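Local coordinates for Ro sixty-related protein, RSR (Deinococcus radiodurans, PDB 2NVO) that binds several small RNAs that accumulate during recovery from ultraviolet irradiation and contributes to the resistance of the bacterium to that radiation, at residues Pro97-Ala102 and Gly133-His138; Ala117-Ala122 and Gly150-Arg155; Ala125-Ala130 and Val157-Glu162. All coordinates share one frame; numbering follows the deposited sequence.

Contact 1: Pro97-Ala102 and Gly133-His138; sequences PKADPA and GTMLLH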
ATOM      1  N   PRO A  97      -4.689  -0.782  -4.145  1.00 19.25           N
ATOM      2  CA  PRO A  97      -3.490  -0.330  -3.431  1.00 22.27           C
ATOM      3  C   PRO A  97      -3.088   1.069  -3.886  1.00 24.96           C
ATOM      4  O   PRO A  97      -2.627   1.882  -3.078  1.00 24.58           O
ATOM      5  CB  PRO A  97      -2.421  -1.334  -3.870  1.00 22.73           C
ATOM      6  CG  PRO A  97      -3.169  -2.535  -4.255  1.00 21.00           C
ATOM      7  CD  PRO A  97      -4.505  -2.109  -4.754  1.00 19.05           C
ATOM      8  N   LYS A  98      -3.264   1.340  -5.174  1.00 19.70           N
ATOM      9  CA  LYS A  98      -2.863   2.617  -5.746  1.00 21.74           C
ATOM     10  C   LYS A  98      -3.997   3.285  -6.510  1.00 18.90           C
ATOM     11  O   LYS A  98      -4.783   2.625  -7.177  1.00 18.12           O
ATOM     12  CB  LYS A  98      -1.667   2.431  -6.676  1.00 20.98           C
ATOM     13  CG  LYS A  98      -0.351   2.216  -5.959  1.00 26.01           C
ATOM     14  CD  LYS A  98       0.735   1.832  -6.949  1.00 30.85           C
ATOM     15  CE  LYS A  98       2.068   2.457  -6.567  1.00 38.68           C
ATOM     16  NZ  LYS A  98       3.215   1.845  -7.299  1.00 43.45           N
ATOM     17  N   ALA A  99      -4.050   4.607  -6.422  1.00 20.78           N
ATOM     18  CA  ALA A  99      -5.011   5.395  -7.176  1.00 18.95           C
ATOM     19  C   ALA A  99      -4.655   5.487  -8.666  1.00 17.90           C
ATOM     20  O   ALA A  99      -5.530   5.720  -9.499  1.00 17.02           O
ATOM     21  CB  ALA A  99      -5.126   6.780  -6.565  1.00 20.44           C
ATOM     22  N   ASP A 100      -3.378   5.276  -8.995  1.00 17.47           N
ATOM     23  CA  ASP A 100      -2.863   5.448 -10.364  1.00 17.19           C
ATOM     24  C   ASP A 100      -3.767   4.929 -11.488  1.00 15.88           C
ATOM     25  O   ASP A 100      -4.073   5.671 -12.421  1.00 13.40           O
ATOM     26  CB  ASP A 100      -1.477   4.801 -10.522  1.00 21.23           C
ATOM     27  CG  ASP A 100      -0.453   5.341  -9.550  1.00 22.93           C
ATOM     28  OD1 ASP A 100      -0.818   5.755  -8.428  1.00 23.54           O
ATOM     29  OD2 ASP A 100       0.741   5.325  -9.910  1.00 25.65           O
ATOM     30  N   PRO A 101      -4.159   3.639 -11.429  1.00 14.80           N
ATOM     31  CA  PRO A 101      -4.945   3.070 -12.533  1.00 15.05           C
ATOM     32  C   PRO A 101      -6.310   3.758 -12.700  1.00 16.07           C
ATOM     33  O   PRO A 101      -6.773   3.908 -13.834  1.00 15.19           O
ATOM     34  CB  PRO A 101      -5.146   1.606 -12.118  1.00 13.56           C
ATOM     35  CG  PRO A 101      -3.996   1.310 -11.196  1.00 15.17           C
ATOM     36  CD  PRO A 101      -3.749   2.610 -10.455  1.00 15.62           C
ATOM     37  N   ALA A 102      -6.937   4.135 -11.593  1.00 14.44           N
ATOM     38  CA  ALA A 102      -8.236   4.804 -11.633  1.00 15.06           C
ATOM     39  C   ALA A 102      -8.094   6.224 -12.173  1.00 18.46           C
ATOM     40  O   ALA A 102      -8.972   6.719 -12.890  1.00 19.27           O
ATOM     41  CB  ALA A 102      -8.878   4.816 -10.252  1.00 15.20           C
ATOM     42  N   GLY A 133      -3.671  16.598  -3.572  1.00 17.04           N
ATOM     43  CA  GLY A 133      -3.008  17.449  -4.541  1.00 21.25           C
ATOM     44  C   GLY A 133      -2.166  16.635  -5.512  1.00 19.58           C
ATOM     45  O   GLY A 133      -2.216  16.855  -6.720  1.00 16.76           O
ATOM     46  N   THR A 134      -1.409  15.676  -4.983  1.00 20.86           N
ATOM     47  CA  THR A 134      -0.558  14.821  -5.815  1.00 21.51           C
ATOM     48  C   THR A 134      -1.377  14.055  -6.839  1.00 19.17           C
ATOM     49  O   THR A 134      -0.990  13.938  -8.001  1.00 17.88           O
ATOM     50  CB  THR A 134       0.223  13.791  -4.963  1.00 22.53           C
ATOM     51  OG1 THR A 134       0.902  14.468  -3.905  1.00 25.13           O
ATOM     52  CG2 THR A 134       1.235  13.042  -5.817  1.00 25.64           C
ATOM     53  N   MET A 135      -2.516  13.523  -6.408  1.00 16.44           N
ATOM     54  CA  MET A 135      -3.335  12.740  -7.312  1.00 16.96           C
ATOM     55  C   MET A 135      -3.868  13.588  -8.464  1.00 15.00           C
ATOM     56  O   MET A 135      -3.968  13.112  -9.584  1.00 13.41           O
ATOM     57  CB  MET A 135      -4.465  12.045  -6.562  1.00 17.41           C
ATOM     58  CG  MET A 135      -3.984  10.966  -5.599  1.00 18.49           C
ATOM     59  SD  MET A 135      -5.372  10.283  -4.641  1.00 26.66           S
ATOM     60  CE  MET A 135      -6.376   9.620  -5.926  1.00 25.46           C
ATOM     61  N   LEU A 136      -4.184  14.849  -8.187  1.00 15.50           N
ATOM     62  CA  LEU A 136      -4.619  15.765  -9.245  1.00 16.99           C
ATOM     63  C   LEU A 136      -3.494  16.041 -10.246  1.00 14.65           C
ATOM     64  O   LEU A 136      -3.731  16.098 -11.445  1.00 12.73           O
ATOM     65  CB  LEU A 136      -5.098  17.092  -8.669  1.00 13.57           C
ATOM     66  CG  LEU A 136      -5.374  18.150  -9.744  1.00 16.27           C
ATOM     67  CD1 LEU A 136      -6.550  17.729 -10.641  1.00 19.05           C
ATOM     68  CD2 LEU A 136      -5.593  19.527  -9.134  1.00 15.06           C
ATOM     69  N   LEU A 137      -2.278  16.224  -9.743  1.00 16.63           N
ATOM     70  CA  LEU A 137      -1.149  16.503 -10.631  1.00 17.33           C
ATOM     71  C   LEU A 137      -0.797  15.259 -11.434  1.00 16.42           C
ATOM     72  O   LEU A 137      -0.308  15.351 -12.559  1.00 16.20           O
ATOM     73  CB  LEU A 137       0.056  17.009  -9.852  1.00 16.99           C
ATOM     74  CG  LEU A 137      -0.259  18.304  -9.099  1.00 18.77           C
ATOM     75  CD1 LEU A 137       0.948  18.776  -8.313  1.00 22.65           C
ATOM     76  CD2 LEU A 137      -0.807  19.410 -10.035  1.00 16.41           C
ATOM     77  N   HIS A 138      -1.063  14.099 -10.843  1.00 15.32           N
ATOM     78  CA  HIS A 138      -0.801  12.817 -11.483  1.00 17.00           C
ATOM     79  C   HIS A 138      -1.837  12.585 -12.575  1.00 16.91           C
ATOM     80  O   HIS A 138      -1.526  12.125 -13.672  1.00 15.14           O
ATOM     81  CB  HIS A 138      -0.845  11.705 -10.431  1.00 19.93           C
ATOM     82  CG  HIS A 138      -0.227  10.419 -10.880  1.00 23.86           C
ATOM     83  ND1 HIS A 138      -0.384   9.240 -10.183  1.00 27.01           N
ATOM     84  CD2 HIS A 138       0.530  10.120 -11.960  1.00 25.13           C
ATOM     85  CE1 HIS A 138       0.260   8.271 -10.812  1.00 25.88           C
ATOM     86  NE2 HIS A 138       0.824   8.780 -11.893  1.00 27.16           N
TER

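Contact 2: Ala117-Ala122 and Gly150-Arg155; sequences ADRKAA and GRLTRR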
ATOM      1  N   ALA A 117     -21.412  13.696 -22.804  1.00 41.90           N
ATOM      2  CA  ALA A 117     -21.985  13.427 -21.492  1.00 40.16           C
ATOM      3  C   ALA A 117     -21.048  12.555 -20.655  1.00 35.55           C
ATOM      4  O   ALA A 117     -21.016  12.651 -19.431  1.00 33.23           O
ATOM      5  CB  ALA A 117     -23.344  12.757 -21.638  1.00 40.55           C
ATOM      6  N   ASP A 118     -20.295  11.693 -21.330  1.00 38.23           N
ATOM      7  CA  ASP A 118     -19.356  10.799 -20.656  1.00 37.11           C
ATOM      8  C   ASP A 118     -18.072  11.535 -20.255  1.00 35.13           C
ATOM      9  O   ASP A 118     -17.638  11.456 -19.109  1.00 34.94           O
ATOM     10  CB  ASP A 118     -19.052   9.584 -21.536  1.00 37.95           C
ATOM     11  CG  ASP A 118     -20.214   8.608 -21.602  1.00 35.78           C
ATOM     12  OD1 ASP A 118     -20.990   8.539 -20.630  1.00 34.81           O
ATOM     13  OD2 ASP A 118     -20.353   7.901 -22.618  1.00 42.18           O
ATOM     14  N   ARG A 119     -17.478  12.259 -21.197  1.00 35.11           N
ATOM     15  CA  ARG A 119     -16.349  13.123 -20.879  1.00 33.66           C
ATOM     16  C   ARG A 119     -16.697  14.057 -19.727  1.00 32.67           C
ATOM     17  O   ARG A 119     -15.864  14.343 -18.871  1.00 31.70           O
ATOM     18  CB  ARG A 119     -15.923  13.938 -22.104  1.00 32.26           C
ATOM     19  CG  ARG A 119     -15.363  13.104 -23.244  1.00 36.04           C
ATOM     20  CD  ARG A 119     -14.659  13.974 -24.287  1.00 39.11           C
ATOM     21  NE  ARG A 119     -15.539  15.008 -24.834  1.00 45.40           N
ATOM     22  CZ  ARG A 119     -16.136  14.940 -26.022  1.00 45.71           C
ATOM     23  NH1 ARG A 119     -15.951  13.887 -26.810  1.00 43.73           N
ATOM     24  NH2 ARG A 119     -16.918  15.934 -26.428  1.00 47.54           N
ATOM     25  N   LYS A 120     -17.936  14.532 -19.707  1.00 33.06           N
ATOM     26  CA  LYS A 120     -18.370  15.494 -18.706  1.00 31.63           C
ATOM     27  C   LYS A 120     -18.541  14.840 -17.338  1.00 29.60           C
ATOM     28  O   LYS A 120     -18.195  15.424 -16.307  1.00 27.10           O
ATOM     29  CB  LYS A 120     -19.678  16.177 -19.145  1.00 38.32           C
ATOM     30  CG  LYS A 120     -19.484  17.280 -20.188  1.00 42.66           C
ATOM     31  CD  LYS A 120     -20.778  18.057 -20.473  1.00 48.57           C
ATOM     32  CE  LYS A 120     -21.747  17.263 -21.349  1.00 44.05           C
ATOM     33  NZ  LYS A 120     -23.127  17.817 -21.288  1.00 42.41           N
ATOM     34  N   ALA A 121     -19.088  13.629 -17.341  1.00 27.97           N
ATOM     35  CA  ALA A 121     -19.293  12.873 -16.111  1.00 30.95           C
ATOM     36  C   ALA A 121     -17.953  12.493 -15.472  1.00 28.50           C
ATOM     37  O   ALA A 121     -17.810  12.514 -14.248  1.00 28.04           O
ATOM     38  CB  ALA A 121     -20.133  11.635 -16.385  1.00 29.62           C
ATOM     39  N   ALA A 122     -16.974  12.152 -16.306  1.00 29.40           N
ATOM     40  CA  ALA A 122     -15.626  11.879 -15.812  1.00 27.32           C
ATOM     41  C   ALA A 122     -15.074  13.109 -15.097  1.00 25.77           C
ATOM     42  O   ALA A 122     -14.648  13.029 -13.948  1.00 22.57           O
ATOM     43  CB  ALA A 122     -14.718  11.451 -16.943  1.00 27.00           C
ATOM     44  N   GLY A 150      -9.493  22.452 -23.691  1.00 26.38           N
ATOM     45  CA  GLY A 150     -10.797  22.923 -24.116  1.00 30.25           C
ATOM     46  C   GLY A 150     -11.628  23.338 -22.917  1.00 31.79           C
ATOM     47  O   GLY A 150     -11.167  23.268 -21.775  1.00 32.03           O
ATOM     48  N   ARG A 151     -12.859  23.764 -23.172  1.00 34.20           N
ATOM     49  CA  ARG A 151     -13.744  24.259 -22.121  1.00 30.62           C
ATOM     50  C   ARG A 151     -13.989  23.238 -21.013  1.00 28.47           C
ATOM     51  O   ARG A 151     -13.990  23.588 -19.824  1.00 28.33           O
ATOM     52  CB  ARG A 151     -15.070  24.713 -22.717  1.00 32.45           C
ATOM     53  N   LEU A 152     -14.218  21.987 -21.399  1.00 26.91           N
ATOM     54  CA  LEU A 152     -14.462  20.932 -20.421  1.00 29.72           C
ATOM     55  C   LEU A 152     -13.268  20.780 -19.491  1.00 27.82           C
ATOM     56  O   LEU A 152     -13.433  20.588 -18.288  1.00 22.30           O
ATOM     57  CB  LEU A 152     -14.747  19.594 -21.099  1.00 30.78           C
ATOM     58  CG  LEU A 152     -16.198  19.308 -21.476  1.00 33.30           C
ATOM     59  CD1 LEU A 152     -16.418  17.812 -21.521  1.00 35.06           C
ATOM     60  CD2 LEU A 152     -17.161  19.961 -20.483  1.00 35.63           C
ATOM     61  N   THR A 153     -12.067  20.874 -20.061  1.00 26.34           N
ATOM     62  CA  THR A 153     -10.841  20.732 -19.286  1.00 23.58           C
ATOM     63  C   THR A 153     -10.624  21.894 -18.314  1.00 24.44           C
ATOM     64  O   THR A 153     -10.399  21.675 -17.127  1.00 19.63           O
ATOM     65  CB  THR A 153      -9.611  20.542 -20.193  1.00 25.76           C
ATOM     66  OG1 THR A 153      -9.764  19.334 -20.951  1.00 24.66           O
ATOM     67  CG2 THR A 153      -8.338  20.445 -19.348  1.00 23.18           C
ATOM     68  N   ARG A 154     -10.689  23.128 -18.810  1.00 25.25           N
ATOM     69  CA  ARG A 154     -10.541  24.281 -17.926  1.00 26.54           C
ATOM     70  C   ARG A 154     -11.529  24.201 -16.770  1.00 22.90           C
ATOM     71  O   ARG A 154     -11.139  24.244 -15.606  1.00 19.46           O
ATOM     72  CB  ARG A 154     -10.727  25.594 -18.689  1.00 29.03           C
ATOM     73  CG  ARG A 154      -9.531  25.983 -19.522  1.00 34.69           C
ATOM     74  CD  ARG A 154      -9.864  27.110 -20.489  1.00 43.54           C
ATOM     75  NE  ARG A 154     -10.808  26.681 -21.519  1.00 45.28           N
ATOM     76  CZ  ARG A 154     -11.419  27.506 -22.365  1.00 48.96           C
ATOM     77  NH1 ARG A 154     -11.192  28.814 -22.300  1.00 55.20           N
ATOM     78  NH2 ARG A 154     -12.261  27.023 -23.273  1.00 49.88           N
ATOM     79  N   ARG A 155     -12.812  24.076 -17.104  1.00 22.50           N
ATOM     80  CA  ARG A 155     -13.859  23.962 -16.096  1.00 27.54           C
ATOM     81  C   ARG A 155     -13.642  22.775 -15.154  1.00 24.60           C
ATOM     82  O   ARG A 155     -13.707  22.925 -13.941  1.00 23.24           O
ATOM     83  CB  ARG A 155     -15.246  23.870 -16.751  1.00 27.41           C
ATOM     84  CG  ARG A 155     -15.822  25.223 -17.155  1.00 34.66           C
ATOM     85  CD  ARG A 155     -15.687  26.218 -16.007  1.00 30.84           C
ATOM     86  NE  ARG A 155     -15.983  25.587 -14.722  1.00 35.36           N
ATOM     87  CZ  ARG A 155     -15.646  26.094 -13.539  1.00 30.23           C
ATOM     88  NH1 ARG A 155     -15.945  25.442 -12.423  1.00 31.92           N
ATOM     89  NH2 ARG A 155     -15.000  27.250 -13.472  1.00 32.57           N
TER

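Contact 3: Ala125-Ala130 and Val157-Glu162; sequences ALPEVA and VANVYE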
ATOM      1  N   ALA A 125     -16.487  13.759 -11.729  1.00 25.77           N
ATOM      2  CA  ALA A 125     -15.982  12.844 -10.703  1.00 26.84           C
ATOM      3  C   ALA A 125     -14.550  13.162 -10.263  1.00 26.22           C
ATOM      4  O   ALA A 125     -14.109  12.686  -9.220  1.00 25.03           O
ATOM      5  CB  ALA A 125     -16.075  11.408 -11.179  1.00 24.18           C
ATOM      6  N   LEU A 126     -13.827  13.967 -11.042  1.00 24.90           N
ATOM      7  CA  LEU A 126     -12.433  14.265 -10.709  1.00 22.69           C
ATOM      8  C   LEU A 126     -12.206  14.712  -9.259  1.00 24.25           C
ATOM      9  O   LEU A 126     -11.277  14.244  -8.604  1.00 23.16           O
ATOM     10  CB  LEU A 126     -11.823  15.277 -11.686  1.00 20.12           C
ATOM     11  CG  LEU A 126     -10.316  15.470 -11.503  1.00 21.63           C
ATOM     12  CD1 LEU A 126      -9.567  14.145 -11.727  1.00 20.65           C
ATOM     13  CD2 LEU A 126      -9.772  16.538 -12.427  1.00 19.21           C
ATOM     14  N   PRO A 127     -13.044  15.624  -8.743  1.00 25.16           N
ATOM     15  CA  PRO A 127     -12.852  16.073  -7.358  1.00 23.59           C
ATOM     16  C   PRO A 127     -12.910  14.931  -6.339  1.00 22.79           C
ATOM     17  O   PRO A 127     -12.238  14.984  -5.311  1.00 24.64           O
ATOM     18  CB  PRO A 127     -14.024  17.038  -7.141  1.00 24.42           C
ATOM     19  CG  PRO A 127     -14.354  17.522  -8.503  1.00 23.14           C
ATOM     20  CD  PRO A 127     -14.128  16.360  -9.412  1.00 22.89           C
ATOM     21  N   GLU A 128     -13.703  13.904  -6.622  1.00 24.93           N
ATOM     22  CA  GLU A 128     -13.788  12.759  -5.726  1.00 26.33           C
ATOM     23  C   GLU A 128     -12.540  11.906  -5.848  1.00 28.20           C
ATOM     24  O   GLU A 128     -11.915  11.551  -4.845  1.00 27.43           O
ATOM     25  CB  GLU A 128     -15.006  11.895  -6.049  1.00 26.64           C
ATOM     26  CG  GLU A 128     -15.308  10.865  -4.971  1.00 31.38           C
ATOM     27  CD  GLU A 128     -16.431   9.898  -5.356  1.00 35.92           C
ATOM     28  OE1 GLU A 128     -17.101  10.112  -6.390  1.00 35.01           O
ATOM     29  OE2 GLU A 128     -16.637   8.911  -4.621  1.00 34.41           O
ATOM     30  N   VAL A 129     -12.187  11.592  -7.091  1.00 26.15           N
ATOM     31  CA  VAL A 129     -11.132  10.619  -7.375  1.00 27.25           C
ATOM     32  C   VAL A 129      -9.736  11.180  -7.139  1.00 24.12           C
ATOM     33  O   VAL A 129      -8.862  10.482  -6.640  1.00 22.62           O
ATOM     34  CB  VAL A 129     -11.239  10.070  -8.813  1.00 23.63           C
ATOM     35  CG1 VAL A 129     -10.038   9.190  -9.140  1.00 20.93           C
ATOM     36  CG2 VAL A 129     -12.523   9.291  -8.991  1.00 22.17           C
ATOM     37  N   ALA A 130      -9.524  12.441  -7.498  1.00 22.59           N
ATOM     38  CA  ALA A 130      -8.260  13.104  -7.210  1.00 24.25           C
ATOM     39  C   ALA A 130      -8.268  13.691  -5.803  1.00 23.34           C
ATOM     40  O   ALA A 130      -8.264  14.909  -5.642  1.00 20.13           O
ATOM     41  CB  ALA A 130      -7.981  14.198  -8.245  1.00 18.70           C
ATOM     42  N   VAL A 157     -10.930  21.068 -14.303  1.00 20.86           N
ATOM     43  CA  VAL A 157      -9.836  21.288 -13.369  1.00 19.98           C
ATOM     44  C   VAL A 157     -10.192  22.391 -12.368  1.00 18.98           C
ATOM     45  O   VAL A 157      -9.988  22.239 -11.157  1.00 18.11           O
ATOM     46  CB  VAL A 157      -8.524  21.632 -14.105  1.00 19.30           C
ATOM     47  CG1 VAL A 157      -7.410  21.929 -13.109  1.00 17.18           C
ATOM     48  CG2 VAL A 157      -8.123  20.497 -15.050  1.00 16.44           C
ATOM     49  N   ALA A 158     -10.741  23.495 -12.867  1.00 17.57           N
ATOM     50  CA  ALA A 158     -11.158  24.588 -11.987  1.00 20.68           C
ATOM     51  C   ALA A 158     -12.140  24.092 -10.929  1.00 19.05           C
ATOM     52  O   ALA A 158     -12.077  24.498  -9.771  1.00 20.66           O
ATOM     53  CB  ALA A 158     -11.780  25.740 -12.792  1.00 24.55           C
ATOM     54  N   ASN A 159     -13.053  23.218 -11.328  1.00 21.66           N
ATOM     55  CA  ASN A 159     -14.051  22.697 -10.396  1.00 20.49           C
ATOM     56  C   ASN A 159     -13.402  21.976  -9.214  1.00 20.98           C
ATOM     57  O   ASN A 159     -13.905  22.017  -8.087  1.00 20.52           O
ATOM     58  CB  ASN A 159     -15.043  21.799 -11.120  1.00 23.33           C
ATOM     59  CG  ASN A 159     -16.145  21.289 -10.211  1.00 25.95           C
ATOM     60  OD1 ASN A 159     -16.801  22.057  -9.489  1.00 25.38           O
ATOM     61  ND2 ASN A 159     -16.355  19.985 -10.240  1.00 21.32           N
ATOM     62  N   VAL A 160     -12.255  21.351  -9.463  1.00 19.80           N
ATOM     63  CA  VAL A 160     -11.512  20.692  -8.403  1.00 19.13           C
ATOM     64  C   VAL A 160     -11.113  21.673  -7.305  1.00 17.86           C
ATOM     65  O   VAL A 160     -11.302  21.393  -6.122  1.00 21.96           O
ATOM     66  CB  VAL A 160     -10.256  19.959  -8.944  1.00 16.40           C
ATOM     67  CG1 VAL A 160      -9.420  19.429  -7.791  1.00 18.89           C
ATOM     68  CG2 VAL A 160     -10.674  18.828  -9.850  1.00 14.66           C
ATOM     69  N   TYR A 161     -10.571  22.825  -7.694  1.00 17.18           N
ATOM     70  CA  TYR A 161     -10.134  23.823  -6.718  1.00 17.98           C
ATOM     71  C   TYR A 161     -11.308  24.560  -6.077  1.00 20.24           C
ATOM     72  O   TYR A 161     -11.273  24.893  -4.895  1.00 18.90           O
ATOM     73  CB  TYR A 161      -9.186  24.828  -7.367  1.00 18.95           C
ATOM     74  CG  TYR A 161      -7.894  24.207  -7.853  1.00 18.67           C
ATOM     75  CD1 TYR A 161      -6.876  23.883  -6.961  1.00 20.21           C
ATOM     76  CD2 TYR A 161      -7.694  23.948  -9.203  1.00 20.17           C
ATOM     77  CE1 TYR A 161      -5.678  23.316  -7.411  1.00 16.35           C
ATOM     78  CE2 TYR A 161      -6.518  23.384  -9.660  1.00 18.58           C
ATOM     79  CZ  TYR A 161      -5.518  23.063  -8.759  1.00 18.76           C
ATOM     80  OH  TYR A 161      -4.345  22.503  -9.219  1.00 19.16           O
ATOM     81  N   GLU A 162     -12.346  24.805  -6.863  1.00 22.88           N
ATOM     82  CA  GLU A 162     -13.509  25.548  -6.370  1.00 22.41           C
ATOM     83  C   GLU A 162     -14.349  24.730  -5.388  1.00 26.32           C
ATOM     84  O   GLU A 162     -15.156  25.285  -4.629  1.00 22.91           O
ATOM     85  CB  GLU A 162     -14.355  26.024  -7.550  1.00 21.25           C
ATOM     86  CG  GLU A 162     -13.677  27.119  -8.357  1.00 22.82           C
ATOM     87  CD  GLU A 162     -14.338  27.349  -9.692  1.00 24.69           C
ATOM     88  OE1 GLU A 162     -15.278  26.594 -10.012  1.00 26.27           O
ATOM     89  OE2 GLU A 162     -13.919  28.281 -10.422  1.00 23.88           O
TER

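Contact 1: Pro97-Ala102 and Gly133-His138
D100 and H138 meet in a polar but unbonded contact, with A99 and M135 packing next to them, where the N-terminal end of helix 100-112 comes up against the first turns of helix 133-143. This is helix-to-helix packing within the horseshoe of HEAT-like repeats that makes up the TROVE domain, and by similarity 133-138 belongs to the region that probably binds RNA. The patch is small, 153 Å² summed over both sides, and no hydrogen bond crosses it.

The carboxylate of D100 lies at the edge of the imidazole, on the CE1 side. OD2 of D100 is 3.1 Å from CE1 of H138, whereas the nearest ring nitrogen, ND1 of H138, stays 3.9 Å from OD1 of D100. What faces the acid is therefore the polarised carbon between the two nitrogens. CG of D100 sits in the plane of the ring, yet the carboxylate is turned almost square to it, the two planes 84° apart. H138 reaches over because its CG is anti to the backbone N (chi1 -164°), which sends the ring out towards helix 100-112. A carboxylate this close would probably favour the protonated imidazole.

Beside this pair the thioether of M135 packs on A99, with SD of M135 4.0 Å from CB of A99; the position of the methionine's methyl end is doubtful.

L103 of helix 100-112 touches both M135 and H138. The imidazole also meets the ring of F142, one turn further along helix 133-143, and the H138 side chain touches R179 of the short strand 178-179, while V66 in a loop lies against D100.

Contact 2: Ala117-Ala122 and Gly150-Arg155
L152 reaches across from the start of helix 151-163 to the flank of helix 116-129, where the aliphatic parts of R119 and K120 receive it, joining two helices of the TROVE domain. All the contact between the two segments is van der Waals. CD1 of L152 is 3.4 Å from CG of K120, a tight fit for two carbons, and CD2 of L152 lies 3.6 Å from the same CG, so both methyls of the leucine bear on one methylene. The two side chains cross at about a right angle. CD1 of L152 also reaches CB of R119, at 3.9 Å, which places that methyl against two successive residues of the helix. W123, one turn on from R119, adds an aromatic neighbour to L152.

The polar end of R119 has its partner away from this patch, NH1 being hydrogen-bonded to the carbonyl O of A113. The chain of K120 is bent at chi3, and its ammonium end leads away from L152. Within the second segment G150 is the N-cap of helix 151-163; its O accepts the backbone N of R154 at 3.0 Å and a weak, nearly straight bond from NE of R154 at 3.4 Å.

With just 128 Å² buried, this is a surface contact in which the methylene stems of two basic residues serve as hydrophobic surface for a leucine, their charged ends taking no part in it.

Contact 3: Ala125-Ala130 and Val157-Glu162
V160 and P127 bury the most surface here, with L126 next, and they meet where the C-terminal end of helix 116-129 leans on the C-terminal half of helix 151-163. The backbones come close at this point: CA of P127 is 4.9 Å from CA of V160.

V160 makes its contacts through one branch. CG2 of V160 lies 3.6 Å from CD2 of L126 and 3.8 Å from CG of L126, and it also reaches CG of P127 at 4.1 Å. That methyl thus touches two adjacent residues of the neighbouring helix. The leucine can meet it because its CG stands anti to the backbone N (chi1 -172°), bringing the isobutyl group round to the valine.

P127 makes its contacts with CG of its ring. Besides the valine methyl, this CG faces the amide end of N159: ND2 of N159 is 3.6 Å away, and the two side chains cross at about a right angle, a packing contact without a hydrogen bond. The proline has no N-H to give, and helix 125-129 is kinked there: the regular bonds to the turn before are missing at P127 and E128, E128 N having only a weak bond to A125 O.

L126 also touches L106, L136 and F139, which probably makes the valine part of a hydrophobic layer with helices 100-112 and 133-143. The axes of 125-129 and 157-162 approach to 8.8 Å and cross at -55°. Such packing of next-but-one helices, largely through aliphatic side chains, fits the HEAT-like repeats from which the horseshoe-shaped TROVE domain is built.

How the contacts relate
Contacts 2 and 3 hold the same pair, helices 116-129 and 151-163, at two heights, their centres 11 Å apart; contact 1 joins the helices 100-112 and 133-143 that alternate with them along the chain. Contact 2 is at the surface and uses the stems of charged residues, whereas contacts 1 and 3 are partly buried: an acid beside an imidazole in the first, aliphatic groups and a proline in the other. Within helix 151-163 a salt bridge from R155 to E162 runs between the levels of contacts 2 and 3. Contacts 1 and 3 touch through L136, which packs on L126 and A130, while contacts 1 and 2 do not meet.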